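Local coordinates for protein ditrans,polycis-undecaprenyl-diphosphate synthase ((2E,6E)-farnesyl-diphosphate specific) (Acinetobacter baumannii, PDB 6ACS) that probably condenses isopentenyl diphosphate units onto farnesyl diphosphate to make undecaprenyl diphosphate, the lipid carrier precursor of the bacterial cell wall, at residues 12-17 against 182-187. Residues are numbered along the deposited sequence; the frame is centred on the assembly and turned at random.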
ATOM      1  N   HIS B  12      10.648   9.301  -7.171  1.00 21.50           N
ATOM      2  CA  HIS B  12      10.461   7.930  -7.621  1.00 20.36           C
ATOM      3  C   HIS B  12       9.025   7.796  -8.117  1.00 21.53           C
ATOM      4  O   HIS B  12       8.058   8.011  -7.368  1.00 24.11           O
ATOM      5  CB  HIS B  12      10.783   6.961  -6.479  1.00 17.12           C
ATOM      6  CG  HIS B  12      10.774   5.510  -6.861  1.00 20.10           C
ATOM      7  ND1 HIS B  12      11.195   4.531  -5.988  1.00 21.56           N
ATOM      8  CD2 HIS B  12      10.383   4.865  -7.990  1.00 18.77           C
ATOM      9  CE1 HIS B  12      11.071   3.344  -6.562  1.00 19.13           C
ATOM     10  NE2 HIS B  12      10.572   3.517  -7.771  1.00 22.83           N
ATOM     11  N   VAL B  13       8.905   7.494  -9.408  1.00 20.09           N
ATOM     12  CA  VAL B  13       7.626   7.279 -10.074  1.00 21.27           C
ATOM     13  C   VAL B  13       7.479   5.795 -10.349  1.00 19.35           C
ATOM     14  O   VAL B  13       8.422   5.144 -10.815  1.00 22.12           O
ATOM     15  CB  VAL B  13       7.540   8.065 -11.395  1.00 23.19           C
ATOM     16  CG1 VAL B  13       6.220   7.740 -12.106  1.00 23.03           C
ATOM     17  CG2 VAL B  13       7.667   9.543 -11.116  1.00 22.61           C
ATOM     18  N   ALA B  14       6.293   5.260 -10.077  1.00 19.65           N
ATOM     19  CA  ALA B  14       5.976   3.879 -10.405  1.00 19.24           C
ATOM     20  C   ALA B  14       4.780   3.877 -11.335  1.00 21.42           C
ATOM     21  O   ALA B  14       3.890   4.711 -11.196  1.00 21.22           O
ATOM     22  CB  ALA B  14       5.665   3.056  -9.154  1.00 18.61           C
ATOM     23  N   ILE B  15       4.744   2.935 -12.279  1.00 22.72           N
ATOM     24  CA  ILE B  15       3.649   2.869 -13.249  1.00 19.13           C
ATOM     25  C   ILE B  15       3.140   1.439 -13.380  1.00 23.52           C
ATOM     26  O   ILE B  15       3.919   0.514 -13.647  1.00 23.96           O
ATOM     27  CB  ILE B  15       4.071   3.387 -14.637  1.00 22.75           C
ATOM     28  CG1 ILE B  15       4.702   4.773 -14.523  1.00 23.05           C
ATOM     29  CG2 ILE B  15       2.848   3.428 -15.563  1.00 22.40           C
ATOM     30  CD1 ILE B  15       5.128   5.362 -15.884  1.00 25.51           C
ATOM     31  N   ILE B  16       1.829   1.269 -13.227  1.00 20.83           N
ATOM     32  CA  ILE B  16       1.134   0.040 -13.592  1.00 21.69           C
ATOM     33  C   ILE B  16       0.603   0.253 -14.997  1.00 27.87           C
ATOM     34  O   ILE B  16      -0.320   1.050 -15.205  1.00 24.64           O
ATOM     35  CB  ILE B  16      -0.002  -0.266 -12.617  1.00 24.63           C
ATOM     36  CG1 ILE B  16       0.568  -0.466 -11.214  1.00 22.81           C
ATOM     37  CG2 ILE B  16      -0.781  -1.506 -13.060  1.00 24.93           C
ATOM     38  CD1 ILE B  16      -0.543  -0.633 -10.181  1.00 26.01           C
ATOM     39  N   MET B  17       1.219  -0.433 -15.953  1.00 26.16           N
ATOM     40  CA  MET B  17       0.925  -0.288 -17.373  1.00 30.18           C
ATOM     41  C   MET B  17      -0.195  -1.271 -17.683  1.00 36.61           C
ATOM     42  O   MET B  17       0.042  -2.476 -17.805  1.00 42.15           O
ATOM     43  CB  MET B  17       2.181  -0.575 -18.192  1.00 27.93           C
ATOM     44  CG  MET B  17       3.399   0.254 -17.778  1.00 30.73           C
ATOM     45  SD  MET B  17       4.920  -0.177 -18.676  1.00 35.49           S
ATOM     46  CE  MET B  17       5.265  -1.813 -18.034  1.00 34.13           C
ATOM     47  N   ASP B 182       7.033   8.081  -4.645  1.00 19.41           N
ATOM     48  CA  ASP B 182       6.289   9.315  -4.406  1.00 22.92           C
ATOM     49  C   ASP B 182       5.021   9.393  -5.221  1.00 20.62           C
ATOM     50  O   ASP B 182       4.037  10.031  -4.791  1.00 20.38           O
ATOM     51  CB  ASP B 182       7.128  10.535  -4.795  1.00 29.65           C
ATOM     52  CG  ASP B 182       8.344  10.686  -3.971  1.00 43.57           C
ATOM     53  OD1 ASP B 182       8.249  10.584  -2.729  1.00 50.31           O
ATOM     54  OD2 ASP B 182       9.400  10.919  -4.568  1.00 49.50           O
ATOM     55  N   LEU B 183       5.065   8.837  -6.428  1.00 20.20           N
ATOM     56  CA  LEU B 183       3.920   8.915  -7.322  1.00 19.53           C
ATOM     57  C   LEU B 183       3.732   7.565  -7.986  1.00 20.40           C
ATOM     58  O   LEU B 183       4.665   7.059  -8.613  1.00 20.64           O
ATOM     59  CB  LEU B 183       4.148   9.981  -8.395  1.00 17.99           C
ATOM     60  CG  LEU B 183       3.112  10.017  -9.525  1.00 20.01           C
ATOM     61  CD1 LEU B 183       1.707  10.387  -9.003  1.00 20.04           C
ATOM     62  CD2 LEU B 183       3.564  11.039 -10.581  1.00 21.73           C
ATOM     63  N   LEU B 184       2.529   7.003  -7.887  1.00 19.30           N
ATOM     64  CA  LEU B 184       2.218   5.754  -8.570  1.00 19.36           C
ATOM     65  C   LEU B 184       1.075   6.036  -9.532  1.00 23.78           C
ATOM     66  O   LEU B 184       0.005   6.469  -9.106  1.00 23.57           O
ATOM     67  CB  LEU B 184       1.855   4.651  -7.571  1.00 21.11           C
ATOM     68  CG  LEU B 184       1.587   3.246  -8.135  1.00 24.13           C
ATOM     69  CD1 LEU B 184       1.852   2.216  -7.027  1.00 31.09           C
ATOM     70  CD2 LEU B 184       0.178   3.112  -8.672  1.00 24.02           C
ATOM     71  N   ILE B 185       1.288   5.740 -10.813  1.00 19.16           N
ATOM     72  CA  ILE B 185       0.301   5.940 -11.873  1.00 19.56           C
ATOM     73  C   ILE B 185      -0.264   4.586 -12.249  1.00 22.16           C
ATOM     74  O   ILE B 185       0.498   3.650 -12.507  1.00 22.39           O
ATOM     75  CB  ILE B 185       0.956   6.584 -13.105  1.00 21.20           C
ATOM     76  CG1 ILE B 185       1.429   7.984 -12.781  1.00 22.25           C
ATOM     77  CG2 ILE B 185       0.023   6.561 -14.334  1.00 21.76           C
ATOM     78  CD1 ILE B 185       2.428   8.511 -13.799  1.00 23.45           C
ATOM     79  N   ARG B 186      -1.582   4.492 -12.351  1.00 22.51           N
ATOM     80  CA  ARG B 186      -2.183   3.299 -12.928  1.00 24.53           C
ATOM     81  C   ARG B 186      -3.081   3.689 -14.087  1.00 25.55           C
ATOM     82  O   ARG B 186      -4.052   4.431 -13.902  1.00 24.67           O
ATOM     83  CB  ARG B 186      -2.985   2.508 -11.915  1.00 22.86           C
ATOM     84  CG  ARG B 186      -3.601   1.360 -12.651  1.00 27.18           C
ATOM     85  CD  ARG B 186      -4.233   0.385 -11.804  1.00 30.56           C
ATOM     86  NE  ARG B 186      -4.774  -0.677 -12.648  1.00 30.47           N
ATOM     87  CZ  ARG B 186      -5.014  -1.896 -12.203  1.00 29.33           C
ATOM     88  NH1 ARG B 186      -4.761  -2.177 -10.940  1.00 33.53           N
ATOM     89  NH2 ARG B 186      -5.523  -2.817 -13.010  1.00 30.40           N
ATOM     90  N   THR B 187      -2.783   3.145 -15.267  1.00 25.50           N
ATOM     91  CA  THR B 187      -3.592   3.355 -16.454  1.00 25.13           C
ATOM     92  C   THR B 187      -4.639   2.248 -16.557  1.00 23.98           C
ATOM     93  O   THR B 187      -4.658   1.299 -15.770  1.00 26.05           O
ATOM     94  CB  THR B 187      -2.697   3.397 -17.706  1.00 28.81           C
ATOM     95  OG1 THR B 187      -2.059   2.119 -17.887  1.00 27.84           O
ATOM     96  CG2 THR B 187      -1.609   4.445 -17.533  1.00 27.56           C
TER
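H12 O takes two backbone donors at the N-terminal start of the pairing, D182 N at 2.9 Å and L183 N at 3.2 Å, both in its carbonyl plane. H12 N gives a weak bond to D182 OD2 at 3.3 Å (138° at the hydrogen); OD2 also accepts from Q11 N, while OD1 is held by Q241 NE2. Hydrogen bonds continue the pairing: A14 N to L183 O at 2.8 Å, I185 N to A14 O and I16 N to I185 O equally short, then T187 N to I16 O. With axes 15° apart and V13 to I16 level with L183 to R186, this is regular pairing between two interior strands of the parallel sheet.

On one face, I15 CG2 meets I185 CG2 at 4.4 Å, and helix 218-235 packs on L183 and I185. On the other, I16 CD1 touches L184 CD2 at 4.1 Å. R186, its CG anti to the backbone nitrogen (chi1 177°), runs its side chain extended to NE, crossing that of I16 at a slant, with R186 CG 3.9 Å from I16 CB; I16 CG2 sits 4.0 Å above the guanidinium plane, toward its rim. The far end salt-bridges D18, bonds S194 OG and R192 O, and makes a cation-pi contact with F62. Aliphatic packing and polar bonds would hold this predicted substrate-binding arginine beside the predicted magnesium ligand D18, consistent with a diphosphate site at the strands' C-terminal ends.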